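Local coordinates for transcriptional regulatory protein (Chlamydia trachomatis, PDB 3Q7R) that binds a cis-acting element of its own promoter DNA and may act as a global positive regulator of transcription, at residues C56-P68 with D90-P102. Residues are numbered along the deposited sequence; the frame is centred on the assembly and turned at random.
With EDO (1,2-ethanediol), chain C.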
# COMPACT_ATOMS: atom_id res chain seq x y z
N CYS A 56 11.20 0.14 -3.83
CA CYS A 56 12.26 1.17 -3.89
C CYS A 56 12.21 2.10 -2.70
O CYS A 56 11.15 2.63 -2.40
CB CYS A 56 12.01 2.01 -5.15
SG CYS A 56 13.36 3.17 -5.52
N GLU A 57 13.35 2.33 -2.06
CA GLU A 57 13.40 3.36 -1.05
C GLU A 57 12.99 4.72 -1.63
O GLU A 57 13.44 5.12 -2.73
CB GLU A 57 14.85 3.51 -0.57
CG GLU A 57 15.34 2.28 0.15
CD GLU A 57 14.74 2.13 1.53
OE1 GLU A 57 13.96 2.99 1.99
OE2 GLU A 57 14.98 1.08 2.16
N TYR A 58 12.20 5.48 -0.87
CA TYR A 58 11.83 6.81 -1.33
C TYR A 58 13.09 7.66 -1.60
O TYR A 58 13.15 8.44 -2.55
CB TYR A 58 10.93 7.48 -0.31
CG TYR A 58 10.44 8.85 -0.76
CD1 TYR A 58 9.44 8.94 -1.75
CD2 TYR A 58 10.97 10.00 -0.23
CE1 TYR A 58 8.97 10.20 -2.17
CE2 TYR A 58 10.52 11.27 -0.66
CZ TYR A 58 9.49 11.32 -1.61
OH TYR A 58 9.03 12.58 -2.02
N SER A 59 14.11 7.53 -0.74
CA SER A 59 15.34 8.26 -1.00
C SER A 59 16.05 7.91 -2.30
O SER A 59 16.98 8.66 -2.69
CB SER A 59 16.33 8.12 0.15
OG SER A 59 15.83 8.71 1.37
N LEU A 60 15.65 6.82 -2.96
CA LEU A 60 16.26 6.40 -4.22
C LEU A 60 15.26 6.54 -5.36
O LEU A 60 15.59 6.21 -6.52
CB LEU A 60 16.79 5.00 -4.14
CG LEU A 60 17.95 4.85 -3.16
CD1 LEU A 60 18.30 3.35 -2.91
CD2 LEU A 60 19.14 5.66 -3.70
N LEU A 61 14.06 7.05 -5.06
CA LEU A 61 12.99 7.10 -6.09
C LEU A 61 13.04 8.47 -6.81
O LEU A 61 12.81 9.51 -6.19
CB LEU A 61 11.63 6.99 -5.44
CG LEU A 61 10.51 6.85 -6.49
CD1 LEU A 61 10.44 5.49 -7.17
CD2 LEU A 61 9.18 7.11 -5.72
N PRO A 62 13.41 8.49 -8.07
CA PRO A 62 13.40 9.82 -8.75
C PRO A 62 12.04 10.51 -8.64
O PRO A 62 10.97 9.90 -8.76
CB PRO A 62 13.61 9.46 -10.23
CG PRO A 62 14.34 8.13 -10.18
CD PRO A 62 13.71 7.40 -9.01
N ARG A 63 12.09 11.83 -8.43
CA ARG A 63 10.84 12.53 -8.13
C ARG A 63 9.98 12.73 -9.37
O ARG A 63 8.80 13.02 -9.19
CB ARG A 63 11.17 13.90 -7.57
CG ARG A 63 11.51 13.84 -6.06
CD ARG A 63 10.15 13.75 -5.26
NE ARG A 63 9.54 15.08 -5.36
CZ ARG A 63 9.90 16.11 -4.59
NH1 ARG A 63 10.84 15.95 -3.66
NH2 ARG A 63 9.33 17.32 -4.76
N GLU A 64 10.58 12.59 -10.55
CA GLU A 64 9.86 12.90 -11.81
C GLU A 64 9.02 11.66 -12.25
O GLU A 64 8.04 11.80 -12.97
CB GLU A 64 10.88 13.30 -12.90
CG GLU A 64 11.80 14.45 -12.46
CD GLU A 64 12.97 14.01 -11.55
OE1 GLU A 64 13.24 12.78 -11.42
OE2 GLU A 64 13.61 14.92 -10.96
N ILE A 65 9.35 10.47 -11.80
CA ILE A 65 8.76 9.31 -12.46
C ILE A 65 7.36 8.91 -11.96
O ILE A 65 6.90 9.31 -10.91
CB ILE A 65 9.70 8.07 -12.43
CG1 ILE A 65 9.81 7.53 -11.02
CG2 ILE A 65 11.08 8.47 -13.10
CD1 ILE A 65 10.44 6.03 -10.98
N ARG A 66 6.65 8.15 -12.77
CA ARG A 66 5.30 7.75 -12.41
C ARG A 66 5.09 6.26 -12.67
O ARG A 66 5.83 5.65 -13.44
CB ARG A 66 4.23 8.39 -13.39
CG ARG A 66 4.17 9.88 -13.43
CD ARG A 66 3.07 10.35 -14.40
NE ARG A 66 1.77 9.97 -13.93
CZ ARG A 66 1.20 10.54 -12.86
NH1 ARG A 66 1.87 11.48 -12.20
NH2 ARG A 66 -0.01 10.14 -12.45
N SER A 67 4.07 5.69 -12.02
CA SER A 67 3.61 4.34 -12.32
C SER A 67 2.21 4.52 -12.94
O SER A 67 1.20 4.74 -12.23
CB SER A 67 3.53 3.48 -11.05
OG SER A 67 3.24 2.10 -11.39
N PRO A 68 2.13 4.45 -14.29
CA PRO A 68 0.90 4.86 -14.97
C PRO A 68 -0.27 3.87 -14.87
O PRO A 68 -0.07 2.72 -14.50
CB PRO A 68 1.33 5.01 -16.44
CG PRO A 68 2.43 3.94 -16.59
CD PRO A 68 3.21 4.06 -15.25
N ASP A 90 1.61 13.05 -3.05
CA ASP A 90 2.36 13.03 -4.32
C ASP A 90 2.68 11.59 -4.80
O ASP A 90 2.48 11.27 -6.00
CB ASP A 90 3.66 13.85 -4.17
CG ASP A 90 4.51 13.84 -5.42
OD1 ASP A 90 4.11 14.47 -6.41
OD2 ASP A 90 5.58 13.20 -5.37
N LEU A 91 3.06 10.71 -3.84
CA LEU A 91 3.33 9.31 -4.22
C LEU A 91 2.08 8.65 -4.76
O LEU A 91 2.11 8.01 -5.84
CB LEU A 91 3.82 8.47 -3.03
CG LEU A 91 5.30 8.68 -2.69
CD1 LEU A 91 5.59 7.99 -1.34
CD2 LEU A 91 6.27 8.14 -3.81
N LEU A 92 0.97 8.83 -4.06
CA LEU A 92 -0.26 8.14 -4.45
C LEU A 92 -0.73 8.66 -5.83
O LEU A 92 -1.17 7.89 -6.70
CB LEU A 92 -1.33 8.37 -3.41
CG LEU A 92 -1.01 7.72 -2.04
CD1 LEU A 92 -1.95 8.34 -0.95
CD2 LEU A 92 -1.17 6.17 -2.07
N ASP A 93 -0.62 9.97 -6.01
CA ASP A 93 -1.08 10.57 -7.26
C ASP A 93 -0.18 10.17 -8.44
O ASP A 93 -0.65 10.15 -9.59
CB ASP A 93 -1.10 12.10 -7.15
CG ASP A 93 -2.27 12.63 -6.31
OD1 ASP A 93 -3.14 11.84 -5.91
OD2 ASP A 93 -2.30 13.88 -6.10
N ARG A 94 1.08 9.85 -8.16
CA ARG A 94 2.00 9.37 -9.18
C ARG A 94 1.86 7.86 -9.44
O ARG A 94 2.57 7.34 -10.28
CB ARG A 94 3.46 9.70 -8.79
CG ARG A 94 3.78 11.22 -8.94
CD ARG A 94 5.02 11.60 -8.03
NE ARG A 94 6.17 10.86 -8.45
CZ ARG A 94 7.25 10.62 -7.73
NH1 ARG A 94 7.42 11.02 -6.43
NH2 ARG A 94 8.21 9.94 -8.31
N GLY A 95 0.98 7.18 -8.70
CA GLY A 95 0.74 5.75 -8.90
C GLY A 95 1.46 4.81 -7.99
O GLY A 95 1.40 3.58 -8.20
N PHE A 96 2.07 5.33 -6.93
CA PHE A 96 2.85 4.47 -6.04
C PHE A 96 2.17 4.28 -4.67
O PHE A 96 2.00 5.25 -3.91
CB PHE A 96 4.20 5.13 -5.74
CG PHE A 96 5.03 5.37 -6.98
CD1 PHE A 96 5.62 4.30 -7.63
CD2 PHE A 96 5.24 6.66 -7.47
CE1 PHE A 96 6.42 4.53 -8.79
CE2 PHE A 96 6.03 6.87 -8.61
CZ PHE A 96 6.59 5.77 -9.28
N TRP A 97 1.91 3.02 -4.34
CA TRP A 97 1.58 2.66 -2.99
C TRP A 97 2.88 2.62 -2.15
O TRP A 97 3.98 2.54 -2.71
CB TRP A 97 0.83 1.29 -2.96
CG TRP A 97 0.35 0.86 -1.60
CD1 TRP A 97 0.64 -0.32 -0.94
CD2 TRP A 97 -0.50 1.59 -0.72
NE1 TRP A 97 0.02 -0.35 0.30
CE2 TRP A 97 -0.69 0.79 0.47
CE3 TRP A 97 -1.12 2.82 -0.81
CZ2 TRP A 97 -1.46 1.22 1.54
CZ3 TRP A 97 -1.92 3.25 0.30
CH2 TRP A 97 -2.06 2.44 1.45
N TYR A 98 2.75 2.66 -0.82
CA TYR A 98 3.97 2.80 0.00
C TYR A 98 3.74 2.22 1.39
O TYR A 98 2.58 2.01 1.80
CB TYR A 98 4.42 4.29 0.18
CG TYR A 98 3.33 5.17 0.76
CD1 TYR A 98 3.10 5.22 2.11
CD2 TYR A 98 2.52 5.94 -0.09
CE1 TYR A 98 2.08 6.04 2.63
CE2 TYR A 98 1.50 6.74 0.40
CZ TYR A 98 1.26 6.76 1.74
OH TYR A 98 0.23 7.55 2.28
N LEU A 99 4.85 1.89 2.05
CA LEU A 99 4.87 1.56 3.49
C LEU A 99 5.72 2.64 4.13
O LEU A 99 6.74 3.06 3.53
CB LEU A 99 5.58 0.22 3.75
CG LEU A 99 4.90 -1.00 3.13
CD1 LEU A 99 5.77 -2.25 3.28
CD2 LEU A 99 3.57 -1.17 3.86
N ILE A 100 5.39 3.04 5.37
CA ILE A 100 6.18 4.00 6.12
C ILE A 100 6.82 3.24 7.27
O ILE A 100 6.17 2.38 7.91
CB ILE A 100 5.34 5.17 6.63
CG1 ILE A 100 4.71 5.89 5.43
CG2 ILE A 100 6.23 6.10 7.51
CD1 ILE A 100 3.96 7.22 5.79
N ARG A 101 8.11 3.53 7.52
CA ARG A 101 8.83 2.87 8.59
C ARG A 101 8.15 3.13 9.95
O ARG A 101 7.49 4.15 10.17
CB ARG A 101 10.31 3.32 8.60
CG ARG A 101 11.13 2.65 7.46
CD ARG A 101 12.66 2.97 7.46
NE ARG A 101 13.26 1.92 6.70
CZ ARG A 101 13.41 1.95 5.36
NH1 ARG A 101 13.16 3.06 4.66
NH2 ARG A 101 13.85 0.86 4.75
N PRO A 102 8.34 2.22 10.89
CA PRO A 102 9.19 1.02 10.82
C PRO A 102 8.74 -0.06 9.87
O PRO A 102 7.55 -0.38 9.75
CB PRO A 102 9.12 0.44 12.26
CG PRO A 102 8.77 1.58 13.09
CD PRO A 102 7.89 2.49 12.28
C1 EDO C . 1.28 3.84 5.90
O1 EDO C . 0.82 4.93 6.70
C2 EDO C . 1.98 2.88 6.86
O2 EDO C . 2.81 1.99 6.13
O HOH W 1 6.51 12.19 -3.04
O HOH W 2 10.21 10.45 -5.41
O HOH W 3 7.39 14.45 -7.28
O HOH W 4 0.71 13.17 -10.27
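Arg94 pushes its guanidinium into the 62-65 loop, where NE and NH2 grip Ile65 O side-on, each at 3.0 Å. The oxygen lies in the guanidinium plane, and the NE bond runs nearly along the carbonyl axis. A bend at chi3 (62°) in an otherwise extended chain turns the group to the loop. Pro62 O takes a weak bond from NH2, while Arg63 O sits over the centre of one face, 3.2 Å from Arg94 CZ, too poorly angled for a hydrogen bond. Near the same plane, Asp90 OD2 takes NH1 of Arg94 in a salt bridge (3.0 Å), which helps fix its rotation; water joins the same oxygen to Tyr58 OH.

Beside this polar cluster, Leu61 CD2 packs on Leu91 CD2 at 3.6 Å and over one face of the Phe96 ring. Ser67 N bonds Arg94 O (2.8 Å, N-H...O angle 167°), where Gly95 ends helix 85-93 in a Schellman motif; Arg66 NH2 reaches Asp93 O.

Farther off, Arg101 NH1 and NH2 grip Glu57 OE1 and OE2 end-on, each at 2.8 Å, the two planes nearly coplanar and both oxygens using syn lone pairs. Asp81 also pairs with Arg101, and Ser19 and His21 hold Glu57 OE2. Glu57 ends strand 51-57 and Arg101 follows strand 97-100, at the C-terminal edge where typical CheY-like receivers carry the phosphoacceptor Asp and, before a cis-Pro as here, the Lys, consistent with an atypical receiver.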